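Local coordinates for AP endonuclease, family protein 2 (Mycobacterium smegmatis, PDB 5TNV), which binds magnesium in a xylose isomerase-like TIM barrel and, judging by its family, may act as an endonuclease, at residues 100-105 with 248-253; 27-32 with 312-317; 129-134 with 184-189; 299-302 with 308-311. All coordinates share one frame; numbering follows the deposited sequence.

Interaction 1 (100-105 with 248-253); sequences ISSISM and SNFWHI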
loop_
_atom_site.group_PDB
_atom_site.type_symbol
_atom_site.label_atom_id
_atom_site.label_comp_id
_atom_site.label_asym_id
_atom_site.label_seq_id
_atom_site.Cartn_x
_atom_site.Cartn_y
_atom_site.Cartn_z
ATOM N N ILE A 100 23.317 9.037 16.128
ATOM C CA ILE A 100 22.441 8.195 16.919
ATOM C C ILE A 100 21.592 9.071 17.854
ATOM O O ILE A 100 22.140 9.776 18.700
ATOM C CB ILE A 100 23.206 7.158 17.721
ATOM C CG1 ILE A 100 23.874 6.152 16.767
ATOM C CG2 ILE A 100 22.318 6.468 18.706
ATOM C CD1 ILE A 100 24.859 5.207 17.405
ATOM N N SER A 101 20.259 8.981 17.720
ATOM C CA SER A 101 19.337 9.714 18.579
ATOM C C SER A 101 18.753 8.882 19.704
ATOM O O SER A 101 18.301 9.449 20.724
ATOM C CB SER A 101 18.224 10.356 17.737
ATOM O OG SER A 101 17.651 9.406 16.858
ATOM N N SER A 102 18.730 7.563 19.574
ATOM C CA SER A 102 18.161 6.664 20.566
ATOM C C SER A 102 18.838 5.297 20.397
ATOM O O SER A 102 19.321 4.994 19.300
ATOM C CB SER A 102 16.645 6.536 20.387
ATOM O OG SER A 102 16.296 6.102 19.088
ATOM N N ILE A 103 18.836 4.515 21.461
ATOM C CA ILE A 103 19.340 3.139 21.408
ATOM C C ILE A 103 18.248 2.228 22.001
ATOM O O ILE A 103 17.945 2.326 23.188
ATOM C CB ILE A 103 20.663 2.946 22.146
ATOM C CG1 ILE A 103 21.723 3.910 21.662
ATOM C CG2 ILE A 103 21.087 1.486 22.046
ATOM C CD1 ILE A 103 23.020 3.903 22.465
ATOM N N SER A 104 17.723 1.343 21.169
ATOM C CA SER A 104 16.624 0.446 21.537
ATOM C C SER A 104 17.081 -0.978 21.678
ATOM O O SER A 104 17.371 -1.670 20.705
ATOM C CB SER A 104 15.497 0.511 20.487
ATOM O OG SER A 104 14.916 1.811 20.445
ATOM N N MET A 105 17.086 -1.482 22.914
ATOM C CA MET A 105 17.324 -2.886 23.163
ATOM C C MET A 105 16.129 -3.680 22.688
ATOM O O MET A 105 15.015 -3.216 22.854
ATOM C CB MET A 105 17.581 -3.112 24.652
ATOM C CG MET A 105 18.818 -2.426 25.168
ATOM S SD MET A 105 19.038 -2.562 26.946
ATOM C CE MET A 105 19.451 -4.288 27.289
ATOM N N SER A 248 4.390 9.391 27.396
ATOM C CA SER A 248 5.353 8.937 26.407
ATOM C C SER A 248 6.530 9.889 26.215
ATOM O O SER A 248 6.352 11.097 26.042
ATOM C CB SER A 248 4.618 8.695 25.085
ATOM O OG SER A 248 3.688 7.647 25.192
ATOM N N ASN A 249 7.716 9.292 26.144
ATOM C CA ASN A 249 8.967 10.082 25.966
ATOM C C ASN A 249 9.762 9.657 24.729
ATOM O O ASN A 249 10.849 10.190 24.514
ATOM C CB ASN A 249 9.819 10.075 27.223
ATOM C CG ASN A 249 10.352 8.682 27.543
ATOM O OD1 ASN A 249 9.923 7.672 27.000
ATOM N ND2 ASN A 249 11.253 8.607 28.510
ATOM N N PHE A 250 9.262 8.725 23.943
ATOM C CA PHE A 250 9.962 8.135 22.794
ATOM C C PHE A 250 8.895 7.404 21.993
ATOM O O PHE A 250 7.874 7.039 22.556
ATOM C CB PHE A 250 11.018 7.158 23.315
ATOM C CG PHE A 250 11.824 6.436 22.251
ATOM C CD1 PHE A 250 12.458 7.127 21.232
ATOM C CD2 PHE A 250 11.980 5.047 22.305
ATOM C CE1 PHE A 250 13.217 6.493 20.289
ATOM C CE2 PHE A 250 12.756 4.399 21.352
ATOM C CZ PHE A 250 13.398 5.108 20.365
ATOM N N TRP A 251 9.144 7.145 20.711
ATOM C CA TRP A 251 8.061 6.574 19.900
ATOM C C TRP A 251 8.630 5.745 18.729
ATOM O O TRP A 251 9.056 6.293 17.737
ATOM C CB TRP A 251 7.173 7.711 19.408
ATOM C CG TRP A 251 5.798 7.301 18.937
ATOM C CD1 TRP A 251 5.232 6.060 18.757
ATOM C CD2 TRP A 251 4.770 8.258 18.595
ATOM N NE1 TRP A 251 3.936 6.202 18.317
ATOM C CE2 TRP A 251 3.628 7.527 18.215
ATOM C CE3 TRP A 251 4.758 9.633 18.589
ATOM C CZ2 TRP A 251 2.463 8.185 17.830
ATOM C CZ3 TRP A 251 3.595 10.308 18.200
ATOM C CH2 TRP A 251 2.466 9.567 17.820
ATOM N N HIS A 252 8.547 4.425 18.877
ATOM C CA HIS A 252 8.634 3.485 17.756
ATOM C C HIS A 252 7.296 3.596 17.007
ATOM O O HIS A 252 6.248 3.322 17.602
ATOM C CB HIS A 252 8.817 2.052 18.216
ATOM C CG HIS A 252 10.153 1.649 18.704
ATOM N ND1 HIS A 252 10.430 0.325 18.953
ATOM C CD2 HIS A 252 11.249 2.411 19.000
ATOM C CE1 HIS A 252 11.687 0.319 19.367
ATOM N NE2 HIS A 252 12.229 1.518 19.406
ATOM N N ILE A 253 7.361 3.987 15.759
ATOM C CA ILE A 253 6.136 4.405 15.042
ATOM C C ILE A 253 6.036 3.599 13.743
ATOM O O ILE A 253 6.834 3.782 12.828
ATOM C CB ILE A 253 6.141 5.934 14.859
ATOM C CG1 ILE A 253 4.829 6.410 14.214
ATOM C CG2 ILE A 253 7.353 6.472 14.133
ATOM C CD1 ILE A 253 4.602 7.911 14.300
#

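Interaction 2 (27-32 with 312-317); sequences WPIAAN and ENREYI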
loop_
_atom_site.group_PDB
_atom_site.type_symbol
_atom_site.label_atom_id
_atom_site.label_comp_id
_atom_site.label_asym_id
_atom_site.label_seq_id
_atom_site.Cartn_x
_atom_site.Cartn_y
_atom_site.Cartn_z
ATOM N N TRP A 27 13.773 17.622 14.267
ATOM C CA TRP A 27 13.222 16.608 15.151
ATOM C C TRP A 27 13.826 15.262 14.778
ATOM O O TRP A 27 13.681 14.837 13.630
ATOM C CB TRP A 27 11.692 16.576 15.010
ATOM C CG TRP A 27 10.996 15.942 16.172
ATOM C CD1 TRP A 27 11.263 14.742 16.758
ATOM C CD2 TRP A 27 9.906 16.512 16.926
ATOM N NE1 TRP A 27 10.434 14.527 17.817
ATOM C CE2 TRP A 27 9.570 15.607 17.940
ATOM C CE3 TRP A 27 9.189 17.725 16.837
ATOM C CZ2 TRP A 27 8.551 15.858 18.834
ATOM C CZ3 TRP A 27 8.177 17.972 17.728
ATOM C CH2 TRP A 27 7.877 17.022 18.724
ATOM N N PRO A 28 14.502 14.549 15.668
ATOM C CA PRO A 28 15.131 13.294 15.243
ATOM C C PRO A 28 14.108 12.228 14.846
ATOM O O PRO A 28 13.209 11.950 15.617
ATOM C CB PRO A 28 15.996 12.893 16.450
ATOM C CG PRO A 28 16.277 14.182 17.133
ATOM C CD PRO A 28 14.931 14.876 17.042
ATOM N N ILE A 29 14.337 11.667 13.660
ATOM C CA ILE A 29 13.479 10.602 13.103
ATOM C C ILE A 29 14.431 9.491 12.702
ATOM O O ILE A 29 14.994 9.510 11.584
ATOM C CB ILE A 29 12.583 11.081 11.971
ATOM C CG1 ILE A 29 11.683 12.279 12.374
ATOM C CG2 ILE A 29 11.757 9.936 11.462
ATOM C CD1 ILE A 29 11.183 13.052 11.145
ATOM N N ALA A 30 14.666 8.544 13.584
ATOM C CA ALA A 30 15.746 7.583 13.387
ATOM C C ALA A 30 15.349 6.354 12.609
ATOM O O ALA A 30 14.243 5.836 12.772
ATOM C CB ALA A 30 16.251 7.107 14.738
ATOM N N ALA A 31 16.256 5.859 11.771
ATOM C CA ALA A 31 16.117 4.532 11.179
ATOM C C ALA A 31 16.507 3.469 12.181
ATOM O O ALA A 31 17.674 3.440 12.648
ATOM C CB ALA A 31 16.967 4.378 9.939
ATOM N N ASN A 32 15.623 2.564 12.520
ATOM C CA ASN A 32 15.967 1.416 13.370
ATOM C C ASN A 32 16.804 0.444 12.573
ATOM O O ASN A 32 16.394 0.093 11.477
ATOM C CB ASN A 32 14.664 0.764 13.844
ATOM C CG ASN A 32 14.812 -0.304 14.880
ATOM O OD1 ASN A 32 15.388 -1.344 14.544
ATOM N ND2 ASN A 32 14.329 -0.122 16.088
ATOM N N GLU A 312 10.267 5.989 3.675
ATOM C CA GLU A 312 9.033 6.702 3.334
ATOM C C GLU A 312 8.382 7.243 4.590
ATOM O O GLU A 312 7.840 8.377 4.603
ATOM C CB GLU A 312 8.086 5.809 2.560
ATOM C CG GLU A 312 8.510 5.521 1.161
ATOM C CD GLU A 312 7.477 4.882 0.247
ATOM O OE1 GLU A 312 6.438 4.508 0.703
ATOM O OE2 GLU A 312 7.792 4.766 -0.965
ATOM N N ASN A 313 8.380 6.467 5.669
ATOM C CA ASN A 313 7.780 6.905 6.917
ATOM C C ASN A 313 8.459 8.126 7.486
ATOM O O ASN A 313 7.787 9.017 8.040
ATOM C CB ASN A 313 7.769 5.749 7.926
ATOM C CG ASN A 313 6.771 4.657 7.564
ATOM O OD1 ASN A 313 5.928 4.815 6.673
ATOM N ND2 ASN A 313 6.842 3.550 8.296
ATOM N N ARG A 314 9.791 8.239 7.339
ATOM C CA ARG A 314 10.477 9.425 7.821
ATOM C C ARG A 314 9.987 10.669 7.064
ATOM O O ARG A 314 9.688 11.704 7.659
ATOM C CB ARG A 314 11.999 9.284 7.655
ATOM C CG ARG A 314 12.707 10.624 7.849
ATOM C CD ARG A 314 14.227 10.540 7.649
ATOM N NE ARG A 314 14.785 11.920 7.509
ATOM C CZ ARG A 314 14.679 12.601 6.396
ATOM N NH1 ARG A 314 14.152 12.124 5.320
ATOM N NH2 ARG A 314 15.149 13.827 6.400
ATOM N N GLU A 315 9.916 10.570 5.733
ATOM C CA GLU A 315 9.448 11.705 4.941
ATOM C C GLU A 315 8.026 12.087 5.335
ATOM O O GLU A 315 7.677 13.269 5.372
ATOM C CB GLU A 315 9.562 11.413 3.457
ATOM C CG GLU A 315 10.989 11.376 2.982
ATOM C CD GLU A 315 11.165 11.097 1.518
ATOM O OE1 GLU A 315 10.166 10.892 0.844
ATOM O OE2 GLU A 315 12.341 11.063 1.058
ATOM N N TYR A 316 7.189 11.085 5.593
ATOM C CA TYR A 316 5.816 11.293 6.031
ATOM C C TYR A 316 5.756 12.078 7.326
ATOM O O TYR A 316 5.016 13.062 7.434
ATOM C CB TYR A 316 5.155 9.917 6.158
ATOM C CG TYR A 316 3.769 9.982 6.762
ATOM C CD1 TYR A 316 2.680 10.190 5.928
ATOM C CD2 TYR A 316 3.516 9.838 8.108
ATOM C CE1 TYR A 316 1.397 10.272 6.407
ATOM C CE2 TYR A 316 2.232 9.876 8.592
ATOM C CZ TYR A 316 1.164 10.094 7.738
ATOM O OH TYR A 316 -0.114 10.121 8.247
ATOM N N ILE A 317 6.498 11.625 8.329
ATOM C CA ILE A 317 6.514 12.293 9.629
ATOM C C ILE A 317 6.982 13.735 9.460
ATOM O O ILE A 317 6.415 14.658 10.055
ATOM C CB ILE A 317 7.380 11.518 10.649
ATOM C CG1 ILE A 317 6.805 10.134 10.938
ATOM C CG2 ILE A 317 7.589 12.315 11.922
ATOM C CD1 ILE A 317 7.758 9.203 11.623
HETATM O O HOH W 1 16.500 11.155 10.088
#

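Interaction 3 (129-134 with 184-189); sequences LAPSFG and RTNGIQ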
loop_
_atom_site.group_PDB
_atom_site.type_symbol
_atom_site.label_atom_id
_atom_site.label_comp_id
_atom_site.label_asym_id
_atom_site.label_seq_id
_atom_site.Cartn_x
_atom_site.Cartn_y
_atom_site.Cartn_z
ATOM N N LEU A 129 27.002 5.142 27.166
ATOM C CA LEU A 129 27.392 5.435 25.802
ATOM C C LEU A 129 26.533 6.493 25.141
ATOM O O LEU A 129 27.022 7.299 24.306
ATOM C CB LEU A 129 27.366 4.144 24.933
ATOM C CG LEU A 129 28.549 3.203 25.220
ATOM C CD1 LEU A 129 28.257 1.792 24.747
ATOM C CD2 LEU A 129 29.802 3.744 24.558
ATOM N N ALA A 130 25.246 6.504 25.457
ATOM C CA ALA A 130 24.290 7.357 24.730
ATOM C C ALA A 130 24.689 8.795 24.673
ATOM O O ALA A 130 24.669 9.410 23.602
ATOM C CB ALA A 130 22.910 7.126 25.313
ATOM N N PRO A 131 25.049 9.492 25.770
ATOM C CA PRO A 131 25.351 10.902 25.648
ATOM C C PRO A 131 26.543 11.191 24.728
ATOM O O PRO A 131 26.587 12.266 24.141
ATOM C CB PRO A 131 25.715 11.350 27.091
ATOM C CG PRO A 131 25.139 10.315 27.978
ATOM C CD PRO A 131 25.140 9.041 27.173
ATOM N N SER A 132 27.480 10.256 24.629
ATOM C CA SER A 132 28.627 10.504 23.767
ATOM C C SER A 132 28.231 10.647 22.296
ATOM O O SER A 132 28.976 11.274 21.563
ATOM C CB SER A 132 29.694 9.419 23.913
ATOM O OG SER A 132 29.353 8.221 23.203
ATOM N N PHE A 133 27.114 10.076 21.902
ATOM C CA PHE A 133 26.583 10.166 20.546
ATOM C C PHE A 133 25.576 11.285 20.385
ATOM O O PHE A 133 25.121 11.544 19.278
ATOM C CB PHE A 133 25.931 8.830 20.164
ATOM C CG PHE A 133 26.913 7.690 19.956
ATOM C CD1 PHE A 133 27.581 7.577 18.748
ATOM C CD2 PHE A 133 27.185 6.759 20.934
ATOM C CE1 PHE A 133 28.453 6.547 18.548
ATOM C CE2 PHE A 133 28.086 5.729 20.732
ATOM C CZ PHE A 133 28.733 5.639 19.526
ATOM N N GLY A 134 25.176 11.923 21.476
ATOM C CA GLY A 134 24.098 12.897 21.488
ATOM C C GLY A 134 22.702 12.260 21.586
ATOM O O GLY A 134 21.683 12.936 21.365
ATOM N N ARG A 184 18.789 9.574 34.410
ATOM C CA ARG A 184 18.647 10.939 34.904
ATOM C C ARG A 184 19.991 11.617 35.142
ATOM O O ARG A 184 20.247 12.737 34.727
ATOM C CB ARG A 184 17.819 10.957 36.177
ATOM C CG ARG A 184 17.414 12.345 36.623
ATOM C CD ARG A 184 17.001 12.512 38.037
ATOM N NE ARG A 184 15.803 11.916 38.470
ATOM C CZ ARG A 184 15.664 10.940 39.380
ATOM N NH1 ARG A 184 14.423 10.584 39.634
ATOM N NH2 ARG A 184 16.642 10.303 40.012
ATOM N N THR A 185 20.889 10.899 35.801
ATOM C CA THR A 185 22.240 11.433 36.067
ATOM C C THR A 185 22.962 11.798 34.778
ATOM O O THR A 185 23.727 12.766 34.746
ATOM C CB THR A 185 23.022 10.388 36.857
ATOM O OG1 THR A 185 22.325 10.224 38.092
ATOM C CG2 THR A 185 24.478 10.811 37.087
ATOM N N ASN A 186 22.742 11.046 33.716
ATOM C CA ASN A 186 23.354 11.269 32.424
ATOM C C ASN A 186 22.615 12.237 31.524
ATOM O O ASN A 186 23.016 12.422 30.375
ATOM C CB ASN A 186 23.607 9.952 31.702
ATOM C CG ASN A 186 24.770 9.191 32.300
ATOM O OD1 ASN A 186 25.320 9.544 33.349
ATOM N ND2 ASN A 186 25.228 8.162 31.599
ATOM N N GLY A 187 21.577 12.874 32.050
ATOM C CA GLY A 187 20.847 13.876 31.288
ATOM C C GLY A 187 19.947 13.284 30.211
ATOM O O GLY A 187 19.571 14.055 29.306
ATOM N N ILE A 188 19.592 12.017 30.281
ATOM C CA ILE A 188 18.768 11.380 29.273
ATOM C C ILE A 188 17.600 10.706 29.965
ATOM O O ILE A 188 17.394 10.848 31.172
ATOM C CB ILE A 188 19.618 10.406 28.418
ATOM C CG1 ILE A 188 20.102 9.184 29.170
ATOM C CG2 ILE A 188 20.752 11.126 27.737
ATOM C CD1 ILE A 188 20.507 8.024 28.280
ATOM N N GLN A 189 16.793 9.952 29.210
ATOM C CA GLN A 189 15.696 9.196 29.802
ATOM C C GLN A 189 15.686 7.762 29.309
ATOM O O GLN A 189 16.228 7.446 28.221
ATOM C CB GLN A 189 14.344 9.846 29.538
ATOM C CG GLN A 189 14.210 11.227 30.130
ATOM C CD GLN A 189 12.799 11.795 29.991
ATOM O OE1 GLN A 189 11.835 11.098 29.815
ATOM N NE2 GLN A 189 12.707 13.094 30.127
#

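Interaction 4 (299-302 with 308-311); sequences CEHY and GVCA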
loop_
_atom_site.group_PDB
_atom_site.type_symbol
_atom_site.label_atom_id
_atom_site.label_comp_id
_atom_site.label_asym_id
_atom_site.label_seq_id
_atom_site.Cartn_x
_atom_site.Cartn_y
_atom_site.Cartn_z
ATOM N N CYS A 299 11.680 5.034 13.384
ATOM C CA CYS A 299 10.978 4.281 12.355
ATOM C C CYS A 299 11.493 2.823 12.400
ATOM O O CYS A 299 12.664 2.571 12.105
ATOM C CB CYS A 299 11.209 4.886 10.977
ATOM S SG CYS A 299 10.554 6.529 10.794
ATOM N N GLU A 300 10.606 1.918 12.739
ATOM C CA GLU A 300 10.712 0.472 12.775
ATOM C C GLU A 300 9.748 -0.099 11.734
ATOM O O GLU A 300 8.702 0.475 11.588
ATOM C CB GLU A 300 10.384 -0.169 14.153
ATOM C CG GLU A 300 11.174 -1.439 14.481
ATOM C CD GLU A 300 10.376 -2.723 14.397
ATOM O OE1 GLU A 300 9.208 -2.848 14.884
ATOM O OE2 GLU A 300 11.027 -3.715 13.881
ATOM N N HIS A 301 10.009 -1.249 11.157
ATOM C CA HIS A 301 9.025 -1.896 10.261
ATOM C C HIS A 301 9.439 -3.323 10.074
ATOM O O HIS A 301 10.175 -3.594 9.070
ATOM C CB HIS A 301 8.977 -1.162 8.948
ATOM C CG HIS A 301 7.840 -1.527 8.056
ATOM N ND1 HIS A 301 6.565 -1.020 8.191
ATOM C CD2 HIS A 301 7.808 -2.363 6.970
ATOM C CE1 HIS A 301 5.832 -1.509 7.245
ATOM N NE2 HIS A 301 6.548 -2.334 6.465
ATOM N N TYR A 302 8.943 -4.223 10.834
ATOM C CA TYR A 302 9.252 -5.659 10.699
ATOM C C TYR A 302 8.624 -6.185 9.418
ATOM O O TYR A 302 7.444 -5.982 9.150
ATOM C CB TYR A 302 8.752 -6.403 11.913
ATOM C CG TYR A 302 9.169 -7.859 11.873
ATOM C CD1 TYR A 302 8.365 -8.829 11.269
ATOM C CD2 TYR A 302 10.360 -8.308 12.430
ATOM C CE1 TYR A 302 8.719 -10.146 11.224
ATOM C CE2 TYR A 302 10.725 -9.652 12.388
ATOM C CZ TYR A 302 9.911 -10.572 11.775
ATOM O OH TYR A 302 10.232 -11.893 11.720
ATOM N N GLY A 308 13.168 0.404 3.243
ATOM C CA GLY A 308 12.500 1.254 2.293
ATOM C C GLY A 308 11.243 1.881 2.851
ATOM O O GLY A 308 10.955 3.073 2.648
ATOM N N VAL A 309 10.451 1.112 3.573
ATOM C CA VAL A 309 9.237 1.643 4.198
ATOM C C VAL A 309 9.601 2.611 5.309
ATOM O O VAL A 309 8.982 3.685 5.416
ATOM C CB VAL A 309 8.267 0.546 4.656
ATOM C CG1 VAL A 309 7.118 1.170 5.414
ATOM C CG2 VAL A 309 7.770 -0.268 3.469
ATOM N N CYS A 310 10.591 2.309 6.130
ATOM C CA CYS A 310 11.022 3.271 7.144
ATOM C C CYS A 310 11.400 4.617 6.525
ATOM O O CYS A 310 11.093 5.650 7.056
ATOM C CB CYS A 310 12.205 2.733 7.956
ATOM S SG CYS A 310 11.724 1.432 9.155
ATOM N N ALA A 311 12.090 4.602 5.376
ATOM C CA ALA A 311 12.483 5.830 4.727
ATOM C C ALA A 311 11.274 6.650 4.246
ATOM O O ALA A 311 11.257 7.870 4.402
ATOM C CB ALA A 311 13.411 5.541 3.555
#

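Interaction 1 (100-105 with 248-253)
The magnesium site in the interior of the barrel brings S104 of strand 99-104 against H252 of strand 251-261, and this pair illustrates how a metal-binding histidine can be held from its far side. H252 binds the magnesium ion through ND1, and its other ring nitrogen, NE2, donates to S104 OG over 2.9 Å. The bond is nearly straight, with an angle of 167° at the hydrogen, and the serine oxygen lies only 3° out of the imidazole plane. Metal at one nitrogen and hydroxyl at the other together restrain the rotation of the ring. In H252 chi1 of -76° sets CG opposite the carbonyl carbon, which carries the ring across toward the serine. The two strands are not neighbours in the sheet; as befits an eight-stranded TIM barrel, they face one another over the core. The nearest CA atoms of 100-105 and 248-253, those of S102 and of F250 just ahead of its strand, are 8.6 Å apart. Side chains must therefore span the gap. F250 does so with the far end of its ring: S104 OG sits at the ring edge, 3.5 Å from CE2, while S102 OG approaches obliquely to 3.3 Å from CZ. S102 CB rests 3.4 Å from F250 CE1, so the methylene as well as the hydroxyl packs against the aromatic carbons. Both serine hydroxyls are also hydrogen-bonded to OD2 of D70, a carboxylate one shell further out, which probably helps to place S104 OG for H252. E193 and D223 complete the protein ligands of the magnesium ion, and N221 OD1 accepts the backbone N-H of H252.

Interaction 2 (27-32 with 312-317)
I29 meets R314 and I317 in apolar packing, a worked case of a barrel strand covered by a helix. The branch methyl CG2 of I29 lies 3.8 Å from R314 CG and 3.9 Å from R314 CB, so the arginine contributes the aliphatic base of its chain, which crosses the isoleucine at about a right angle. The other branch of I29 serves I317: CD1 reaches 3.8 Å from I317 CG2, and the two side chains run past each other in opposite directions. With I317 CG2 opposite its own backbone N (CG1 at chi1 -64°), that methyl is presented to the strand while CD1 of I317 comes within 4.1 Å of I29 CG2.

Polar interaction passes through water. One molecule donates to I29 O at 2.7 Å and accepts a weak bond from R314 NE at 3.2 Å, reached by the extended arginine chain. Toward the rest of the assembly, E312 forms a salt bridge with K275 of the second subunit, and Y316 OH bonds D305 of the third.

In the fold, strand 29-32 runs parallel between strands 68-70 and 297-299, and helix 306-325 lies over its outer side, so the first strand of the barrel packs under the last helix. C299 of strand 297-299 touches both I29 and I317.

Interaction 3 (129-134 with 184-189)
N186 ND2 is gripped twice, by the backbone O of I127 and by D128 OD1, both just ahead of the residues that N186 packs against, and the side chain is thereby tied to the last turns of helix 116-133. From this position CB of N186 lies 4.0 Å from P131 CG, while the backbone O of N186 comes 3.8 Å from the same ring carbon; the proline ring and the asparagine are set at a slant to each other. Deeper in, A130 CB meets I188 CD1 at 3.9 Å. The methyl arrives there because chi1 of I188, 68°, turns CG1 between the backbone N and the carbonyl carbon.

The last turn of helix 116-133 packs against the turn that leads out of helix 169-185 toward strand 189-193. G134 and G187, both at positive phi, close the two helices as the C-prime residues of Schellman motifs. Before G134, S132 OG bonds L129 O at 2.7 Å, in the carbonyl plane and on a lone pair, and has a second partner in R90.

Toward the barrel, strand 137-141 underlies the contact, since A130 and I188 both rest on V138; Q189 then enters the parallel strand 189-193, and helix 83-95 packs against F133 beyond helix 116-133.

Interaction 4 (299-302 with 308-311)
V309 CG1 stands over one face of the H301 imidazole, 3.5 Å from the ring centroid and 12° off the normal, a CH-pi contact between helix 306-325 and the loop that leads into it from the last barrel strand, 297-299. It is a compact example of a beta-to-alpha loop folding back on the helix it leads into. The methyl sits above the ring's centre, and the rest of the valine spreads toward the CD2-NE2 bond: V309 CB approaches H301 CD2 to 3.7 Å, and CG2 lies 3.8 Å from NE2. H301 has CG opposite its backbone N (chi1 -168°), which swings the imidazole out toward the helix.

The next residue, C310, fills the angle between helix and loop. Its SG lies 3.3 Å from C299 O and 3.8 Å from H301 CB, close beside the backbone of E300, while the CB atoms of C299 and C310 meet at 3.8 Å. The thiol thus touches three successive residues, from the end of the strand into the loop.

Farther out, the backbone of C299 is paired with A30 and N32 of strand 29-32, which fixes the start of the loop. The side chain of E300 starts away from the helix, toward the metal site; in the conformer described, its nearest atom is about 4 Å from the magnesium ion and OE1 forms a salt bridge with K254, though a second conformer makes this tentative. On the assembly side, V309 packs against Y276 of the second subunit. Within the first turn of the helix, the backbone N of G308 is hydrogen-bonded to D305 OD1.

The four contacts sample one TIM barrel from the interior to the outer helices. Interaction 1 lies about 5 Å from the centre of the chain, interaction 3 about 17 Å. Interactions 2 and 4, with centres about 8 Å apart, share helix 306-325 and are joined where strand 29-32 pairs with strand 297-299; interactions 3 and 4 are about 25 Å apart. Along the sequence, 27-32 with 312-317 encloses the other three, bringing the two ends of the barrel sequence together, whereas interaction 3 falls within the span of interaction 1 and interaction 4 follows it. Interaction 1 touches both 2 and 3, so the magnesium-bearing interior is continuous with the packing of the surrounding helices.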